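Local coordinates for protein alpha-glucosidase (Pseudoalteromonas sp. K8, PDB 5HQA) that probably hydrolyses alpha-glucosides as a chloride-activated, calcium-binding enzyme of glycoside hydrolase family 97, at residues P161-T173 with M195-D208. Sequence-based numbering, arbitrary orientation.
Sequences PLNDAALVHTPFT and MVLNQRRPGVFQAD
The ring of Phe205 lies between Phe172, whose CE2 sits over one face toward the rim, and the aliphatic CG of Gln199 over the opposite face; the carbonyl oxygen of Ala165 comes to its edge at CE2, 3.4 Å away. Phe172 in turn has Val168 CG2 over one face, offset to the rim. The two phenylalanine planes are inclined at 55°, and Leu162 CD1 adds an oblique methyl contact to Phe205 CZ. This largely apolar packing belongs to the beta-sandwich of the N-terminal galactose-mutarotase-like domain, where the sheet carrying strand 172-175 faces the one carrying the hairpin of strands 195-199 and 204-209. Strand 167-168 pairs antiparallel with 195-199 in a very short ladder: Val168 and Leu197 form a hydrogen-bonded pair, N to O both ways at 3.0 Å, Leu167 and Asn198 a non-hydrogen-bonded one, and Gln199 N continues to Ala166 O (2.9 Å). Leu197 CD1 meets Phe172 CD2, while on the other face Leu167 CD1 touches both Val196 CG1 and Asn198 CB, each at 3.6 Å. A water in the His169 ring plane, at ND1, donates to Met195 O and accepts from Thr170 N.

Gln199, with CG anti to the backbone N (chi1 -168°) and the chain extended beyond, carries its amide to the carbonyls of the 3-10 turn 162-164 and Ala165. NE2 donates bent bonds to Leu162 O (3.1 Å), which also accepts from Ala165 N, and, from above the carbonyl plane, to Ala165 O (2.9 Å). The amide's orientation is fixed from its other end, where Gly203 N of the type II turn donates nearly straight to Gln199 OE1 at 2.7 Å.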
# COMPACT_ATOMS: atom_id res chain seq x y z
N PRO A 161 -11.79 -20.95 4.06
CA PRO A 161 -11.40 -21.33 5.43
C PRO A 161 -9.93 -21.03 5.67
O PRO A 161 -9.09 -21.19 4.78
CB PRO A 161 -11.68 -22.84 5.47
CG PRO A 161 -12.81 -23.02 4.46
CD PRO A 161 -12.53 -22.03 3.37
N LEU A 162 -9.61 -20.59 6.90
CA LEU A 162 -8.23 -20.23 7.21
C LEU A 162 -7.26 -21.40 6.95
O LEU A 162 -6.12 -21.18 6.53
CB LEU A 162 -8.13 -19.76 8.66
CG LEU A 162 -6.75 -19.34 9.19
CD1 LEU A 162 -6.20 -18.16 8.40
CD2 LEU A 162 -6.87 -18.98 10.67
N ASN A 163 -7.71 -22.64 7.18
CA ASN A 163 -6.81 -23.77 7.01
C ASN A 163 -6.44 -24.02 5.55
O ASN A 163 -5.55 -24.84 5.31
CB ASN A 163 -7.42 -25.02 7.62
CG ASN A 163 -7.34 -25.03 9.13
OD1 ASN A 163 -6.56 -24.29 9.72
ND2 ASN A 163 -8.15 -25.86 9.75
N ASP A 164 -7.09 -23.35 4.59
CA ASP A 164 -6.73 -23.51 3.18
C ASP A 164 -5.72 -22.48 2.70
O ASP A 164 -5.32 -22.54 1.53
CB ASP A 164 -7.98 -23.41 2.30
CG ASP A 164 -8.98 -24.49 2.60
OD1 ASP A 164 -10.15 -24.32 2.20
OD2 ASP A 164 -8.61 -25.49 3.24
N ALA A 165 -5.32 -21.53 3.54
CA ALA A 165 -4.38 -20.47 3.15
C ALA A 165 -2.96 -21.00 3.37
O ALA A 165 -2.39 -20.87 4.44
CB ALA A 165 -4.62 -19.20 3.96
N ALA A 166 -2.39 -21.62 2.32
CA ALA A 166 -1.17 -22.39 2.50
C ALA A 166 0.08 -21.51 2.56
O ALA A 166 0.97 -21.74 3.40
CB ALA A 166 -1.03 -23.43 1.38
N LEU A 167 0.17 -20.51 1.69
CA LEU A 167 1.39 -19.72 1.57
C LEU A 167 0.96 -18.35 1.07
O LEU A 167 0.54 -18.23 -0.09
CB LEU A 167 2.39 -20.38 0.62
CG LEU A 167 3.78 -19.76 0.54
CD1 LEU A 167 4.53 -20.02 1.87
CD2 LEU A 167 4.56 -20.31 -0.68
N VAL A 168 1.04 -17.33 1.92
CA VAL A 168 0.31 -16.09 1.69
C VAL A 168 1.20 -14.88 1.91
O VAL A 168 2.14 -14.90 2.72
CB VAL A 168 -0.95 -16.01 2.58
CG1 VAL A 168 -1.86 -17.21 2.33
CG2 VAL A 168 -0.56 -15.92 4.06
N HIS A 169 0.90 -13.81 1.18
CA HIS A 169 1.51 -12.51 1.41
C HIS A 169 0.79 -11.78 2.54
O HIS A 169 -0.34 -12.12 2.92
CB HIS A 169 1.46 -11.66 0.14
CG HIS A 169 2.58 -11.94 -0.82
ND1 HIS A 169 3.90 -11.98 -0.42
CD2 HIS A 169 2.57 -12.22 -2.14
CE1 HIS A 169 4.66 -12.26 -1.46
NE2 HIS A 169 3.88 -12.40 -2.52
N THR A 170 1.46 -10.78 3.10
CA THR A 170 0.84 -9.93 4.10
C THR A 170 0.61 -8.54 3.51
O THR A 170 1.30 -8.16 2.56
CB THR A 170 1.72 -9.83 5.38
OG1 THR A 170 2.81 -8.92 5.16
CG2 THR A 170 2.25 -11.21 5.79
N PRO A 171 -0.35 -7.77 4.05
CA PRO A 171 -1.23 -8.00 5.20
C PRO A 171 -2.14 -9.20 4.99
O PRO A 171 -2.80 -9.32 3.95
CB PRO A 171 -2.05 -6.71 5.30
CG PRO A 171 -1.21 -5.69 4.60
CD PRO A 171 -0.57 -6.43 3.47
N PHE A 172 -2.14 -10.10 5.96
CA PHE A 172 -2.90 -11.34 5.90
C PHE A 172 -4.03 -11.21 6.91
O PHE A 172 -3.79 -11.21 8.12
CB PHE A 172 -2.00 -12.53 6.22
CG PHE A 172 -2.73 -13.84 6.31
CD1 PHE A 172 -3.55 -14.26 5.27
CD2 PHE A 172 -2.58 -14.66 7.42
CE1 PHE A 172 -4.22 -15.49 5.34
CE2 PHE A 172 -3.24 -15.88 7.50
CZ PHE A 172 -4.06 -16.30 6.46
N THR A 173 -5.27 -11.08 6.40
CA THR A 173 -6.43 -10.72 7.21
C THR A 173 -7.41 -11.88 7.30
O THR A 173 -7.72 -12.53 6.29
CB THR A 173 -7.12 -9.50 6.60
OG1 THR A 173 -6.19 -8.40 6.62
CG2 THR A 173 -8.37 -9.12 7.39
N MET A 195 8.73 -11.08 4.98
CA MET A 195 8.09 -12.25 5.56
C MET A 195 6.87 -12.64 4.74
O MET A 195 5.98 -11.82 4.49
CB MET A 195 7.69 -11.95 7.01
CG MET A 195 6.98 -13.10 7.71
SD MET A 195 6.56 -12.63 9.41
CE MET A 195 5.26 -11.40 9.16
N VAL A 196 6.84 -13.89 4.31
CA VAL A 196 5.67 -14.57 3.79
C VAL A 196 5.18 -15.50 4.89
O VAL A 196 5.98 -15.90 5.75
CB VAL A 196 6.09 -15.31 2.50
CG1 VAL A 196 5.28 -16.54 2.25
CG2 VAL A 196 6.12 -14.33 1.31
N LEU A 197 3.89 -15.83 4.92
CA LEU A 197 3.37 -16.71 5.96
C LEU A 197 3.11 -18.10 5.39
O LEU A 197 2.39 -18.24 4.40
CB LEU A 197 2.09 -16.16 6.59
CG LEU A 197 2.29 -14.83 7.32
CD1 LEU A 197 0.97 -14.31 7.88
CD2 LEU A 197 3.35 -14.98 8.41
N ASN A 198 3.68 -19.12 6.03
CA ASN A 198 3.65 -20.49 5.54
C ASN A 198 2.92 -21.32 6.58
O ASN A 198 3.43 -21.51 7.69
CB ASN A 198 5.08 -20.98 5.32
CG ASN A 198 5.16 -22.39 4.75
OD1 ASN A 198 4.23 -23.18 4.84
ND2 ASN A 198 6.31 -22.71 4.17
N GLN A 199 1.72 -21.81 6.25
CA GLN A 199 0.96 -22.58 7.22
C GLN A 199 1.57 -23.97 7.36
O GLN A 199 1.66 -24.72 6.38
CB GLN A 199 -0.51 -22.67 6.82
CG GLN A 199 -1.36 -23.21 7.97
CD GLN A 199 -2.86 -23.16 7.72
OE1 GLN A 199 -3.63 -23.68 8.52
NE2 GLN A 199 -3.29 -22.52 6.63
N ARG A 200 2.01 -24.30 8.58
CA ARG A 200 2.65 -25.59 8.82
C ARG A 200 1.62 -26.57 9.35
O ARG A 200 0.72 -26.97 8.61
CB ARG A 200 3.85 -25.40 9.76
CG ARG A 200 4.84 -24.33 9.26
CD ARG A 200 5.18 -24.48 7.76
NE ARG A 200 5.75 -25.79 7.46
CZ ARG A 200 5.65 -26.41 6.29
NH1 ARG A 200 4.98 -25.86 5.28
NH2 ARG A 200 6.20 -27.61 6.13
N ARG A 201 1.70 -26.96 10.62
CA ARG A 201 0.56 -27.66 11.20
C ARG A 201 -0.66 -26.74 11.15
O ARG A 201 -0.51 -25.52 11.05
CB ARG A 201 0.88 -28.11 12.62
CG ARG A 201 1.71 -29.38 12.62
CD ARG A 201 2.13 -29.79 14.00
NE ARG A 201 2.97 -30.99 13.96
CZ ARG A 201 2.54 -32.21 14.26
NH1 ARG A 201 1.28 -32.40 14.63
NH2 ARG A 201 3.38 -33.24 14.20
N PRO A 202 -1.87 -27.31 11.16
CA PRO A 202 -3.06 -26.48 10.90
C PRO A 202 -3.14 -25.27 11.81
O PRO A 202 -3.03 -25.38 13.04
CB PRO A 202 -4.22 -27.46 11.15
CG PRO A 202 -3.63 -28.80 10.77
CD PRO A 202 -2.21 -28.74 11.28
N GLY A 203 -3.32 -24.09 11.20
CA GLY A 203 -3.41 -22.84 11.92
C GLY A 203 -2.08 -22.24 12.36
O GLY A 203 -2.07 -21.12 12.89
N VAL A 204 -0.96 -22.94 12.18
CA VAL A 204 0.34 -22.46 12.64
C VAL A 204 1.04 -21.81 11.45
O VAL A 204 1.62 -22.50 10.60
CB VAL A 204 1.18 -23.59 13.24
CG1 VAL A 204 2.50 -23.02 13.76
CG2 VAL A 204 0.42 -24.31 14.34
N PHE A 205 1.01 -20.48 11.39
CA PHE A 205 1.66 -19.76 10.30
C PHE A 205 3.09 -19.43 10.70
O PHE A 205 3.32 -18.69 11.66
CB PHE A 205 0.86 -18.52 9.94
CG PHE A 205 -0.46 -18.84 9.33
CD1 PHE A 205 -1.58 -19.05 10.14
CD2 PHE A 205 -0.59 -19.01 7.96
CE1 PHE A 205 -2.81 -19.38 9.57
CE2 PHE A 205 -1.81 -19.35 7.38
CZ PHE A 205 -2.92 -19.53 8.19
N GLN A 206 4.06 -19.99 9.98
CA GLN A 206 5.46 -19.77 10.27
C GLN A 206 6.02 -18.71 9.33
O GLN A 206 5.70 -18.70 8.14
CB GLN A 206 6.25 -21.07 10.13
CG GLN A 206 7.67 -21.04 10.65
CD GLN A 206 8.38 -22.35 10.36
OE1 GLN A 206 8.38 -22.82 9.22
NE2 GLN A 206 8.95 -22.96 11.38
N ALA A 207 6.85 -17.82 9.87
CA ALA A 207 7.57 -16.86 9.04
C ALA A 207 8.38 -17.60 7.98
O ALA A 207 9.10 -18.57 8.28
CB ALA A 207 8.50 -15.99 9.90
N ASP A 208 8.25 -17.15 6.74
CA ASP A 208 8.94 -17.75 5.60
C ASP A 208 9.63 -16.60 4.88
O ASP A 208 8.98 -15.85 4.14
CB ASP A 208 7.92 -18.49 4.71
CG ASP A 208 8.57 -19.28 3.59
OD1 ASP A 208 9.58 -18.80 3.02
OD2 ASP A 208 8.05 -20.37 3.25
O HOH W 1 1.24 -24.41 3.84
O HOH W 2 4.53 -10.94 2.21